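Local coordinates for putative sugar kinase PH1459 (Pyrococcus horikoshii, PDB 3EWM), which probably phosphorylates a sugar such as fructose at the expense of ATP, as a carbohydrate kinase of the PfkB family, at residues 105-119 against 133-147. Numbering follows the deposited sequence.
Sequences DDVAYFNMTLNDINW and VILARNPSRETVMKV
Phe110 lies with one ring face under Arg137, whose CG stands 3.6 Å from the ring centroid and 4° off the normal, a CH-pi contact; Tyr109 CE1 sits over the opposite face, and the carbonyl oxygens of Val133 and Ile134 meet the ring edge in plane. The Arg137 chain, bent at chi2, runs across the ring, and its guanidinium lies nearly parallel to it. Arg137 NE donates at the guanidinium edge to the anti lone pair of Asp105 OD2 over 2.7 Å at 165°, while the carboxylate plane stands 82° to the guanidinium.

Ser140 OG, on helix 140-151, donates to Tyr109 O (2.5 Å) and accepts from Met112 N (2.9 Å); Ser140 N also donates to Phe110 O. One turn on, Thr143 OG1 donates to Met112 O at 2.6 Å, from above the carbonyl plane. Farther along, Val147 CG2 meets Ile117 CG1 tip to tip (3.6 Å) and also touches Trp119 CH2; Ile117 CG2 lies over one face of that ring.

The loop between strand 100-103 and helix 119-124 is thus bound to helix 140-151 by two buried hydroxyls and a backbone N-H. Arg137 NH1 is bonded to Ala136 O and Leu167 O, which with the salt bridge probably fixes the guanidinium's orientation.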
loop_
_atom_site.group_PDB
_atom_site.type_symbol
_atom_site.label_atom_id
_atom_site.label_comp_id
_atom_site.label_asym_id
_atom_site.label_seq_id
_atom_site.Cartn_x
_atom_site.Cartn_y
_atom_site.Cartn_z
ATOM N N ASP A 105 1.730 -7.232 -2.048
ATOM C CA ASP A 105 2.626 -8.352 -1.847
ATOM C C ASP A 105 4.071 -8.014 -2.173
ATOM O O ASP A 105 4.971 -8.674 -1.699
ATOM C CB ASP A 105 2.154 -9.592 -2.612
ATOM C CG ASP A 105 2.281 -9.435 -4.109
ATOM O OD1 ASP A 105 2.121 -8.304 -4.613
ATOM O OD2 ASP A 105 2.536 -10.451 -4.786
ATOM N N ASP A 106 4.336 -6.998 -2.981
ATOM C CA ASP A 106 5.746 -6.777 -3.227
ATOM C C ASP A 106 6.242 -5.768 -2.243
ATOM O O ASP A 106 6.436 -4.588 -2.576
ATOM C CB ASP A 106 6.086 -6.388 -4.655
ATOM C CG ASP A 106 7.329 -7.099 -5.126
ATOM O OD1 ASP A 106 7.209 -7.965 -6.028
ATOM O OD2 ASP A 106 8.406 -6.861 -4.534
ATOM N N VAL A 107 6.411 -6.261 -1.023
ATOM C CA VAL A 107 6.713 -5.444 0.123
ATOM C C VAL A 107 7.827 -6.124 0.916
ATOM O O VAL A 107 8.183 -7.276 0.651
ATOM C CB VAL A 107 5.465 -5.250 1.024
ATOM C CG1 VAL A 107 4.402 -4.367 0.316
ATOM C CG2 VAL A 107 4.887 -6.608 1.439
ATOM N N ALA A 108 8.341 -5.402 1.901
ATOM C CA ALA A 108 9.591 -5.748 2.544
ATOM C C ALA A 108 9.538 -7.078 3.279
ATOM O O ALA A 108 10.515 -7.839 3.230
ATOM C CB ALA A 108 10.009 -4.641 3.483
ATOM N N TYR A 109 8.408 -7.385 3.933
ATOM C CA TYR A 109 8.373 -8.595 4.776
ATOM C C TYR A 109 8.400 -9.878 3.959
ATOM O O TYR A 109 8.729 -10.948 4.493
ATOM C CB TYR A 109 7.208 -8.588 5.790
ATOM C CG TYR A 109 5.844 -8.685 5.175
ATOM C CD1 TYR A 109 5.363 -9.895 4.672
ATOM C CD2 TYR A 109 5.015 -7.563 5.122
ATOM C CE1 TYR A 109 4.095 -9.995 4.127
ATOM C CE2 TYR A 109 3.757 -7.643 4.558
ATOM C CZ TYR A 109 3.306 -8.861 4.055
ATOM O OH TYR A 109 2.064 -8.924 3.478
ATOM N N PHE A 110 8.084 -9.755 2.670
ATOM C CA PHE A 110 8.149 -10.868 1.717
ATOM C C PHE A 110 9.531 -10.998 1.072
ATOM O O PHE A 110 9.783 -11.948 0.330
ATOM C CB PHE A 110 7.091 -10.713 0.624
ATOM C CG PHE A 110 5.720 -11.212 0.997
ATOM C CD1 PHE A 110 5.549 -12.453 1.602
ATOM C CD2 PHE A 110 4.585 -10.454 0.689
ATOM C CE1 PHE A 110 4.288 -12.931 1.911
ATOM C CE2 PHE A 110 3.300 -10.942 0.982
ATOM C CZ PHE A 110 3.156 -12.175 1.593
ATOM N N ASN A 111 10.435 -10.083 1.419
ATOM C CA ASN A 111 11.783 -10.028 0.856
ATOM C C ASN A 111 12.908 -10.443 1.834
ATOM O O ASN A 111 14.036 -9.956 1.732
ATOM C CB ASN A 111 12.043 -8.601 0.352
ATOM C CG ASN A 111 13.106 -8.537 -0.725
ATOM O OD1 ASN A 111 13.261 -9.467 -1.526
ATOM N ND2 ASN A 111 13.816 -7.414 -0.780
HETATM N N MSE A 112 12.611 -11.337 2.781
HETATM C CA MSE A 112 13.620 -11.775 3.741
HETATM C C MSE A 112 14.542 -12.811 3.140
HETATM O O MSE A 112 14.098 -13.753 2.500
HETATM C CB MSE A 112 12.970 -12.333 5.007
HETATM C CG MSE A 112 12.456 -11.241 5.912
HETATM SE SE MSE A 112 11.873 -11.955 7.621
HETATM C CE MSE A 112 10.121 -12.323 7.026
ATOM N N THR A 113 15.835 -12.622 3.338
ATOM C CA THR A 113 16.801 -13.629 2.937
ATOM C C THR A 113 17.470 -14.119 4.206
ATOM O O THR A 113 17.280 -13.549 5.292
ATOM C CB THR A 113 17.851 -13.055 1.949
ATOM O OG1 THR A 113 18.500 -11.944 2.563
ATOM C CG2 THR A 113 17.186 -12.581 0.649
ATOM N N LEU A 114 18.269 -15.166 4.085
ATOM C CA LEU A 114 18.950 -15.722 5.245
ATOM C C LEU A 114 19.827 -14.716 5.986
ATOM O O LEU A 114 19.939 -14.786 7.197
ATOM C CB LEU A 114 19.760 -16.938 4.849
ATOM C CG LEU A 114 18.868 -18.122 4.503
ATOM C CD1 LEU A 114 19.679 -19.182 3.771
ATOM C CD2 LEU A 114 18.209 -18.692 5.765
ATOM N N ASN A 115 20.419 -13.783 5.246
ATOM C CA ASN A 115 21.210 -12.703 5.837
ATOM C C ASN A 115 20.407 -11.811 6.771
ATOM O O ASN A 115 20.984 -11.199 7.653
ATOM C CB ASN A 115 21.804 -11.825 4.744
ATOM C CG ASN A 115 22.376 -12.620 3.632
ATOM O OD1 ASN A 115 21.739 -12.783 2.582
ATOM N ND2 ASN A 115 23.560 -13.167 3.849
ATOM N N ASP A 116 19.085 -11.738 6.564
ATOM C CA ASP A 116 18.204 -10.871 7.346
ATOM C C ASP A 116 17.827 -11.472 8.695
ATOM O O ASP A 116 17.203 -10.810 9.531
ATOM C CB ASP A 116 16.922 -10.540 6.568
ATOM C CG ASP A 116 17.192 -9.799 5.272
ATOM O OD1 ASP A 116 18.136 -8.981 5.236
ATOM O OD2 ASP A 116 16.458 -10.041 4.288
ATOM N N ILE A 117 18.195 -12.729 8.899
ATOM C CA ILE A 117 17.794 -13.451 10.094
ATOM C C ILE A 117 18.808 -13.244 11.183
ATOM O O ILE A 117 20.017 -13.492 11.004
ATOM C CB ILE A 117 17.595 -14.971 9.817
ATOM C CG1 ILE A 117 16.585 -15.179 8.669
ATOM C CG2 ILE A 117 17.222 -15.739 11.125
ATOM C CD1 ILE A 117 15.198 -14.539 8.928
ATOM N N ASN A 118 18.307 -12.774 12.318
ATOM C CA ASN A 118 19.098 -12.716 13.510
ATOM C C ASN A 118 19.090 -14.111 14.122
ATOM O O ASN A 118 18.146 -14.525 14.797
ATOM C CB ASN A 118 18.546 -11.666 14.479
ATOM C CG ASN A 118 19.489 -11.395 15.632
ATOM O OD1 ASN A 118 19.965 -12.317 16.276
ATOM N ND2 ASN A 118 19.758 -10.128 15.895
ATOM N N TRP A 119 20.163 -14.834 13.882
ATOM C CA TRP A 119 20.251 -16.219 14.308
ATOM C C TRP A 119 20.422 -16.339 15.798
ATOM O O TRP A 119 20.065 -17.347 16.385
ATOM C CB TRP A 119 21.396 -16.897 13.583
ATOM C CG TRP A 119 21.131 -16.944 12.137
ATOM C CD1 TRP A 119 21.733 -16.199 11.168
ATOM C CD2 TRP A 119 20.172 -17.764 11.482
ATOM N NE1 TRP A 119 21.215 -16.513 9.943
ATOM C CE2 TRP A 119 20.249 -17.473 10.106
ATOM C CE3 TRP A 119 19.250 -18.720 11.923
ATOM C CZ2 TRP A 119 19.437 -18.109 9.161
ATOM C CZ3 TRP A 119 18.448 -19.348 10.987
ATOM C CH2 TRP A 119 18.553 -19.047 9.620
ATOM N N VAL A 133 1.023 -16.690 6.175
ATOM C CA VAL A 133 0.993 -15.516 5.309
ATOM C C VAL A 133 2.392 -15.204 4.783
ATOM O O VAL A 133 2.575 -14.941 3.599
ATOM C CB VAL A 133 0.365 -14.311 6.011
ATOM C CG1 VAL A 133 0.606 -13.036 5.225
ATOM C CG2 VAL A 133 -1.168 -14.564 6.224
ATOM N N ILE A 134 3.376 -15.303 5.660
ATOM C CA ILE A 134 4.747 -15.030 5.266
ATOM C C ILE A 134 5.187 -15.945 4.115
ATOM O O ILE A 134 5.998 -15.554 3.281
ATOM C CB ILE A 134 5.719 -15.108 6.466
ATOM C CG1 ILE A 134 7.085 -14.566 6.045
ATOM C CG2 ILE A 134 5.853 -16.519 7.009
ATOM C CD1 ILE A 134 7.049 -13.152 5.680
ATOM N N LEU A 135 4.604 -17.141 4.058
ATOM C CA LEU A 135 5.023 -18.172 3.130
ATOM C C LEU A 135 4.485 -17.940 1.726
ATOM O O LEU A 135 4.841 -18.677 0.802
ATOM C CB LEU A 135 4.595 -19.560 3.642
ATOM C CG LEU A 135 5.013 -19.931 5.069
ATOM C CD1 LEU A 135 4.416 -21.253 5.486
ATOM C CD2 LEU A 135 6.569 -19.899 5.241
ATOM N N ALA A 136 3.646 -16.916 1.561
ATOM C CA ALA A 136 2.950 -16.708 0.309
ATOM C C ALA A 136 3.883 -16.290 -0.816
ATOM O O ALA A 136 3.569 -16.512 -1.980
ATOM C CB ALA A 136 1.784 -15.707 0.474
ATOM N N ARG A 137 5.041 -15.713 -0.465
ATOM C CA ARG A 137 5.965 -15.223 -1.468
ATOM C C ARG A 137 7.394 -15.545 -1.099
ATOM O O ARG A 137 7.753 -15.555 0.066
ATOM C CB ARG A 137 5.858 -13.703 -1.628
ATOM C CG ARG A 137 4.493 -13.190 -2.021
ATOM C CD ARG A 137 4.190 -13.480 -3.495
ATOM N NE ARG A 137 2.886 -12.929 -3.846
ATOM C CZ ARG A 137 1.721 -13.523 -3.599
ATOM N NH1 ARG A 137 1.670 -14.717 -3.015
ATOM N NH2 ARG A 137 0.593 -12.920 -3.942
ATOM N N ASN A 138 8.202 -15.767 -2.127
ATOM C CA ASN A 138 9.630 -15.819 -1.965
ATOM C C ASN A 138 10.185 -14.402 -2.067
ATOM O O ASN A 138 9.504 -13.528 -2.586
ATOM C CB ASN A 138 10.235 -16.729 -3.030
ATOM C CG ASN A 138 10.227 -18.188 -2.632
ATOM O OD1 ASN A 138 10.032 -19.068 -3.473
ATOM N ND2 ASN A 138 10.485 -18.463 -1.365
ATOM N N PRO A 139 11.411 -14.162 -1.565
ATOM C CA PRO A 139 12.304 -15.095 -0.869
ATOM C C PRO A 139 11.884 -15.458 0.552
ATOM O O PRO A 139 12.462 -16.376 1.121
ATOM C CB PRO A 139 13.638 -14.332 -0.817
ATOM C CG PRO A 139 13.212 -12.901 -0.799
ATOM C CD PRO A 139 12.046 -12.840 -1.734
ATOM N N SER A 140 10.899 -14.761 1.118
ATOM C CA SER A 140 10.572 -14.955 2.530
ATOM C C SER A 140 10.133 -16.388 2.840
ATOM O O SER A 140 10.554 -16.961 3.854
ATOM C CB SER A 140 9.509 -13.969 2.996
ATOM O OG SER A 140 10.140 -12.791 3.463
ATOM N N ARG A 141 9.309 -16.958 1.968
ATOM C CA ARG A 141 8.890 -18.339 2.126
ATOM C C ARG A 141 10.076 -19.279 2.341
ATOM O O ARG A 141 10.149 -19.969 3.345
ATOM C CB ARG A 141 8.054 -18.803 0.943
ATOM C CG ARG A 141 7.844 -20.297 0.950
ATOM C CD ARG A 141 6.591 -20.633 0.206
ATOM N NE ARG A 141 6.832 -20.846 -1.201
ATOM C CZ ARG A 141 6.217 -20.222 -2.199
ATOM N NH1 ARG A 141 5.301 -19.289 -1.979
ATOM N NH2 ARG A 141 6.533 -20.549 -3.444
ATOM N N GLU A 142 11.017 -19.285 1.412
ATOM C CA GLU A 142 12.149 -20.188 1.526
ATOM C C GLU A 142 12.997 -19.887 2.755
ATOM O O GLU A 142 13.433 -20.802 3.436
ATOM C CB GLU A 142 12.963 -20.226 0.221
ATOM C CG GLU A 142 12.257 -21.105 -0.782
ATOM C CD GLU A 142 12.818 -21.049 -2.180
ATOM O OE1 GLU A 142 12.174 -21.694 -3.039
ATOM O OE2 GLU A 142 13.856 -20.379 -2.421
ATOM N N THR A 143 13.182 -18.599 3.038
ATOM C CA THR A 143 13.973 -18.140 4.148
ATOM C C THR A 143 13.356 -18.621 5.460
ATOM O O THR A 143 14.046 -19.221 6.283
ATOM C CB THR A 143 14.118 -16.607 4.139
ATOM O OG1 THR A 143 14.873 -16.210 2.979
ATOM C CG2 THR A 143 14.822 -16.121 5.409
ATOM N N VAL A 144 12.055 -18.377 5.628
ATOM C CA VAL A 144 11.367 -18.771 6.848
ATOM C C VAL A 144 11.407 -20.288 6.983
ATOM O O VAL A 144 11.647 -20.783 8.072
ATOM C CB VAL A 144 9.928 -18.202 6.927
ATOM C CG1 VAL A 144 9.140 -18.758 8.120
ATOM C CG2 VAL A 144 9.991 -16.684 7.031
HETATM N N MSE A 145 11.223 -21.014 5.882
HETATM C CA MSE A 145 11.211 -22.480 5.968
HETATM C C MSE A 145 12.567 -22.974 6.456
HETATM O O MSE A 145 12.646 -23.880 7.275
HETATM C CB MSE A 145 10.822 -23.133 4.640
HETATM C CG MSE A 145 9.346 -22.941 4.253
HETATM SE SE MSE A 145 8.135 -23.466 5.712
HETATM C CE MSE A 145 8.519 -25.353 5.716
ATOM N N LYS A 146 13.630 -22.347 5.963
ATOM C CA LYS A 146 14.978 -22.641 6.446
ATOM C C LYS A 146 15.175 -22.328 7.923
ATOM O O LYS A 146 15.751 -23.121 8.639
ATOM C CB LYS A 146 16.019 -21.949 5.571
ATOM C CG LYS A 146 16.099 -22.628 4.214
ATOM C CD LYS A 146 17.210 -22.087 3.346
ATOM C CE LYS A 146 17.338 -22.979 2.120
ATOM N NZ LYS A 146 16.139 -22.866 1.239
ATOM N N VAL A 147 14.674 -21.192 8.384
ATOM C CA VAL A 147 14.789 -20.850 9.805
ATOM C C VAL A 147 14.156 -21.936 10.680
ATOM O O VAL A 147 14.779 -22.458 11.619
ATOM C CB VAL A 147 14.185 -19.456 10.099
ATOM C CG1 VAL A 147 14.169 -19.172 11.590
ATOM C CG2 VAL A 147 14.961 -18.364 9.360
#